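Local coordinates for protein Lys-gingipain catalytic subunit (Porphyromonas gingivalis, PDB 4RBM) that cleaves proteins after lysine residues as a secreted cysteine protease of peptidase family C25, and may act as a virulence factor in periodontal disease, at residues T171-M176 with G300-F305; W285-Y290 with N344-G349. One frame throughout, in Å; residues are numbered along the deposited sequence.

Contact 1 of 2, residues T171-M176 with G300-F305; sequences TIKYGM and GVQPTF. With NA (sodium ion), chain D.
Tyr174 reaches from the helix along the chain of Pro303, Thr304 and Phe305, presenting the edge of its ring to their backbone. With CG anti to the backbone N (chi1 180°), the phenol runs out beside the loop, its CD1 lying 3.3 Å from Pro303 O and its CE1 3.7 Å from Thr304 O. Both carbonyl oxygens sit near the ring plane, so the polarised C-H edge faces them. The pyrrolidine ring of Pro303 crosses the near end of the tyrosine at a slant, and its CG packs 3.7 Å from Tyr174 CD1. At the far end Tyr174 OH lies 3.6 Å from Phe305 CD1, at the edge of that ring, and binds a sodium ion at 2.6 Å. A water on the same ion donates to Phe305 O at 2.8 Å, linking the loop to the metal through solvent. Val293, Thr308, Ser309 and Asp314 complete the coordination, which ties helix 163-178 to the end of helix 285-293, the loop at 308-309 and the first turn of helix 312-317. The site belongs to the peptidase domain, of the caspase-like fold shared by clan CD peptidases, where helix 163-178 follows strand 152-157 of the six-stranded sheet, away from the catalytic and calcium sites. Lys173 and Gln302 cross at about a right angle: Gln302 CD lies 3.7 Å from Lys173 CB, while the lysine chain extends past the amide and carries its ammonium away from the loop. Pro303 also packs on Tyr289 and Val293. Tyr178, whose OH accepts from Phe305 N, meets the Tyr174 ring edge-to-face.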
# COMPACT_ATOMS: atom_id res chain seq x y z
N THR A 171 -21.09 5.38 2.64
CA THR A 171 -19.62 5.30 2.57
C THR A 171 -19.07 6.22 1.48
O THR A 171 -18.19 7.05 1.74
CB THR A 171 -19.16 3.83 2.29
OG1 THR A 171 -19.65 2.98 3.33
CG2 THR A 171 -17.65 3.70 2.16
N ILE A 172 -19.58 6.06 0.25
CA ILE A 172 -19.06 6.84 -0.86
C ILE A 172 -19.35 8.32 -0.68
O ILE A 172 -18.47 9.14 -0.96
CB ILE A 172 -19.59 6.29 -2.22
CG1 ILE A 172 -19.13 4.81 -2.46
CG2 ILE A 172 -19.20 7.22 -3.40
CD1 ILE A 172 -17.60 4.55 -2.28
N LYS A 173 -20.55 8.67 -0.15
CA LYS A 173 -20.93 10.08 0.07
C LYS A 173 -20.00 10.72 1.14
O LYS A 173 -19.66 11.90 1.02
CB LYS A 173 -22.41 10.20 0.49
CG LYS A 173 -23.39 9.93 -0.67
CD LYS A 173 -24.82 9.91 -0.18
CE LYS A 173 -25.79 9.68 -1.31
NZ LYS A 173 -27.19 9.77 -0.84
N TYR A 174 -19.60 9.95 2.17
CA TYR A 174 -18.66 10.43 3.19
C TYR A 174 -17.29 10.75 2.51
O TYR A 174 -16.72 11.83 2.71
CB TYR A 174 -18.49 9.37 4.31
CG TYR A 174 -17.53 9.79 5.40
CD1 TYR A 174 -18.00 10.34 6.59
CD2 TYR A 174 -16.16 9.57 5.28
CE1 TYR A 174 -17.12 10.72 7.61
CE2 TYR A 174 -15.27 9.96 6.29
CZ TYR A 174 -15.76 10.52 7.45
OH TYR A 174 -14.90 10.89 8.46
N GLY A 175 -16.78 9.81 1.70
CA GLY A 175 -15.55 10.03 0.96
C GLY A 175 -15.58 11.31 0.13
O GLY A 175 -14.66 12.12 0.19
N MET A 176 -16.68 11.52 -0.61
CA MET A 176 -16.84 12.71 -1.45
C MET A 176 -17.03 13.99 -0.65
O MET A 176 -16.46 15.03 -1.03
CB MET A 176 -18.00 12.53 -2.42
CG MET A 176 -17.75 11.41 -3.38
SD MET A 176 -18.96 11.29 -4.70
CE MET A 176 -20.47 11.00 -3.74
N GLY A 300 -27.83 3.60 7.10
CA GLY A 300 -28.84 4.42 6.42
C GLY A 300 -28.75 5.90 6.71
O GLY A 300 -29.64 6.65 6.30
N VAL A 301 -27.71 6.35 7.46
CA VAL A 301 -27.54 7.77 7.80
C VAL A 301 -26.15 8.18 7.33
O VAL A 301 -25.16 7.59 7.77
CB VAL A 301 -27.74 8.10 9.31
CG1 VAL A 301 -27.49 9.59 9.61
CG2 VAL A 301 -29.10 7.63 9.84
N GLN A 302 -26.09 9.17 6.44
CA GLN A 302 -24.79 9.67 5.95
C GLN A 302 -23.96 10.13 7.17
O GLN A 302 -24.41 10.95 7.97
CB GLN A 302 -24.99 10.81 4.95
CG GLN A 302 -23.72 11.13 4.13
CD GLN A 302 -23.94 12.27 3.17
OE1 GLN A 302 -25.00 12.41 2.56
NE2 GLN A 302 -22.94 13.14 3.08
N PRO A 303 -22.80 9.51 7.39
CA PRO A 303 -22.03 9.84 8.60
C PRO A 303 -21.29 11.16 8.51
O PRO A 303 -20.90 11.57 7.42
CB PRO A 303 -21.05 8.68 8.73
CG PRO A 303 -20.89 8.14 7.31
CD PRO A 303 -22.17 8.42 6.60
N THR A 304 -21.05 11.80 9.67
CA THR A 304 -20.30 13.05 9.73
C THR A 304 -18.87 12.76 10.14
O THR A 304 -18.60 11.74 10.80
CB THR A 304 -20.90 14.09 10.73
OG1 THR A 304 -20.73 13.61 12.07
CG2 THR A 304 -22.37 14.43 10.48
N PHE A 305 -17.97 13.70 9.82
CA PHE A 305 -16.57 13.66 10.21
C PHE A 305 -16.47 13.79 11.74
O PHE A 305 -15.76 13.02 12.37
CB PHE A 305 -15.75 14.77 9.53
CG PHE A 305 -14.34 14.83 10.05
CD1 PHE A 305 -13.39 13.88 9.66
CD2 PHE A 305 -13.96 15.80 10.99
CE1 PHE A 305 -12.10 13.90 10.20
CE2 PHE A 305 -12.66 15.82 11.52
CZ PHE A 305 -11.74 14.87 11.11
NA NA D . -14.51 9.25 10.43
O HOH W 1 -13.79 11.11 11.82

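Contact 2 of 2, residues W285-Y290 with N344-G349; sequences WGEDYY and NITHIG. With CKC ((3S)-3,7-diaminoheptan-2-one), chain R.
Glu287 uses both carboxylate oxygens to grip three successive backbone N-H groups of the loop 344-349. OE1 accepts from His347 N at 2.9 Å on its syn side. OE2 takes two bonds from the same face of the carboxylate plane: Ile348 N approaches on the syn side at 3.0 Å, and Gly349 N comes from farther above the plane at 2.9 Å, nearly straight (168°). A bend at chi2 (83°) turns the carboxylate to this row of donors, and the three bonds fix its rotation. A second link lies one helical turn on, where Tyr290 OH donates to Ile345 O at 2.7 Å, in the carbonyl plane on a lone pair. Gly286 O lies over one face of the phenol, 3.2 Å above its plane, and Asn344 OD1, itself hydrogen-bonded to Asn296 N, more loosely over the opposite face, both offset toward the rim. His347 ND1 comes to 3.0 Å from Gly286 N, so the imidazole sits against the glycine backbone. Thr346 CB and Ile348 CG2 lie against the carboxylate of Glu287 and Asn344 CB against Tyr290 OH, with Ala336 and Ala339 packing on Glu287 and Tyr290.

Across the helix from this loop is the lysine-specificity pocket. The inhibitor's lysine-like chain lies over a face of the Trp285 indole, CAG 3.7 Å above its centre, and its amine NAM donates to OD2 of Asp288, whose OD1 is hydrogen-bonded to Tyr353 and Tyr357. Because Gly349 is the N-cap of helix 350-356, the helix end probably stabilises the buried Glu287 carboxylate along with its three N-H donors.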
# COMPACT_ATOMS: atom_id res chain seq x y z
N TRP A 285 -20.85 -6.11 5.75
CA TRP A 285 -21.36 -4.75 5.51
C TRP A 285 -21.08 -3.79 6.67
O TRP A 285 -20.60 -2.67 6.44
CB TRP A 285 -22.86 -4.78 5.24
CG TRP A 285 -23.21 -5.40 3.93
CD1 TRP A 285 -23.74 -6.65 3.73
CD2 TRP A 285 -23.12 -4.79 2.63
NE1 TRP A 285 -23.98 -6.85 2.38
CE2 TRP A 285 -23.60 -5.72 1.68
CE3 TRP A 285 -22.70 -3.52 2.17
CZ2 TRP A 285 -23.74 -5.41 0.32
CZ3 TRP A 285 -22.80 -3.23 0.81
CH2 TRP A 285 -23.32 -4.16 -0.10
N GLY A 286 -21.34 -4.25 7.89
CA GLY A 286 -21.08 -3.47 9.10
C GLY A 286 -19.62 -3.09 9.25
O GLY A 286 -19.29 -1.90 9.29
N GLU A 287 -18.72 -4.09 9.33
CA GLU A 287 -17.30 -3.74 9.51
C GLU A 287 -16.73 -2.94 8.33
O GLU A 287 -15.91 -2.07 8.55
CB GLU A 287 -16.45 -4.99 9.75
CG GLU A 287 -16.40 -5.41 11.21
CD GLU A 287 -17.56 -6.27 11.70
OE1 GLU A 287 -18.61 -6.32 11.02
OE2 GLU A 287 -17.41 -6.89 12.78
N ASP A 288 -17.15 -3.25 7.07
CA ASP A 288 -16.63 -2.50 5.91
C ASP A 288 -17.00 -1.01 6.00
O ASP A 288 -16.23 -0.15 5.57
CB ASP A 288 -17.15 -3.09 4.59
CG ASP A 288 -16.27 -4.19 3.99
OD1 ASP A 288 -15.29 -4.60 4.66
OD2 ASP A 288 -16.59 -4.67 2.91
N TYR A 289 -18.20 -0.73 6.53
CA TYR A 289 -18.70 0.64 6.67
C TYR A 289 -17.76 1.41 7.60
O TYR A 289 -17.25 2.45 7.19
CB TYR A 289 -20.13 0.59 7.24
CG TYR A 289 -20.91 1.89 7.37
CD1 TYR A 289 -20.68 2.96 6.49
CD2 TYR A 289 -21.96 2.01 8.27
CE1 TYR A 289 -21.46 4.13 6.55
CE2 TYR A 289 -22.75 3.16 8.33
CZ TYR A 289 -22.49 4.21 7.47
OH TYR A 289 -23.29 5.34 7.55
N TYR A 290 -17.43 0.82 8.77
CA TYR A 290 -16.52 1.48 9.72
C TYR A 290 -15.12 1.55 9.13
O TYR A 290 -14.43 2.54 9.30
CB TYR A 290 -16.48 0.76 11.06
CG TYR A 290 -17.86 0.42 11.60
CD1 TYR A 290 -18.84 1.41 11.74
CD2 TYR A 290 -18.15 -0.86 12.06
CE1 TYR A 290 -20.09 1.10 12.27
CE2 TYR A 290 -19.38 -1.17 12.62
CZ TYR A 290 -20.36 -0.19 12.70
OH TYR A 290 -21.60 -0.49 13.21
N ASN A 344 -20.38 -0.75 18.93
CA ASN A 344 -21.21 -0.52 17.74
C ASN A 344 -21.72 -1.87 17.24
O ASN A 344 -21.17 -2.92 17.62
CB ASN A 344 -20.43 0.17 16.60
CG ASN A 344 -19.90 1.57 16.83
OD1 ASN A 344 -19.01 2.00 16.12
ND2 ASN A 344 -20.46 2.33 17.77
N ILE A 345 -22.73 -1.87 16.36
CA ILE A 345 -23.19 -3.11 15.73
C ILE A 345 -22.03 -3.70 14.92
O ILE A 345 -21.45 -3.00 14.09
CB ILE A 345 -24.39 -2.84 14.79
CG1 ILE A 345 -25.60 -2.33 15.58
CG2 ILE A 345 -24.75 -4.13 13.95
CD1 ILE A 345 -26.70 -1.65 14.72
N THR A 346 -21.68 -4.95 15.18
CA THR A 346 -20.61 -5.63 14.45
C THR A 346 -21.19 -6.94 13.92
O THR A 346 -22.09 -7.51 14.53
CB THR A 346 -19.34 -5.83 15.30
OG1 THR A 346 -19.66 -6.60 16.46
CG2 THR A 346 -18.66 -4.52 15.68
N HIS A 347 -20.69 -7.39 12.78
CA HIS A 347 -21.20 -8.59 12.11
C HIS A 347 -20.21 -9.76 12.17
O HIS A 347 -20.64 -10.91 11.95
CB HIS A 347 -21.53 -8.25 10.64
CG HIS A 347 -22.68 -7.28 10.48
ND1 HIS A 347 -22.80 -6.47 9.37
CD2 HIS A 347 -23.72 -7.02 11.32
CE1 HIS A 347 -23.89 -5.74 9.57
NE2 HIS A 347 -24.47 -6.04 10.72
N ILE A 348 -18.92 -9.52 12.49
CA ILE A 348 -17.99 -10.67 12.49
C ILE A 348 -16.81 -10.56 13.51
O ILE A 348 -16.36 -11.58 14.01
CB ILE A 348 -17.46 -10.87 11.03
CG1 ILE A 348 -16.72 -12.23 10.87
CG2 ILE A 348 -16.60 -9.67 10.53
CD1 ILE A 348 -17.60 -13.50 11.06
N GLY A 349 -16.30 -9.38 13.77
CA GLY A 349 -15.21 -9.26 14.74
C GLY A 349 -13.90 -8.79 14.17
O GLY A 349 -13.60 -9.01 12.99
CAK CKC R . -19.21 -10.03 -0.76
C CKC R . -20.69 -9.83 -0.64
O CKC R . -21.41 -10.38 -1.46
CA CKC R . -21.27 -9.33 0.68
N CKC R . -21.41 -10.62 1.31
CAL CKC R . -20.41 -8.42 1.59
CAH CKC R . -20.21 -7.05 0.96
CAG CKC R . -19.72 -6.01 1.97
CAI CKC R . -19.53 -4.77 1.10
NAM CKC R . -18.88 -3.63 1.77

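From the N terminus, helix 163-178 contributes the first segment, 171-176. The chain then builds strands 188-192, 210-214, 242-247 and 273-279 of the mixed sheet before reaching helix 285-293, which carries 285-290. The loop that follows brings 300-305 back to helix 163-178, so contact 1 closes a span of 123 residues. After helices 312-317 and 325-341, segment 344-349 returns to helix 285-293 and contact 2 closes 53 residues. The two closures cross, since 300-305 falls between the partners of contact 2. Tyr289 joins them directly, touching Thr171 and Pro303 from the helix whose Gly286, Glu287 and Tyr290 meet 344-349.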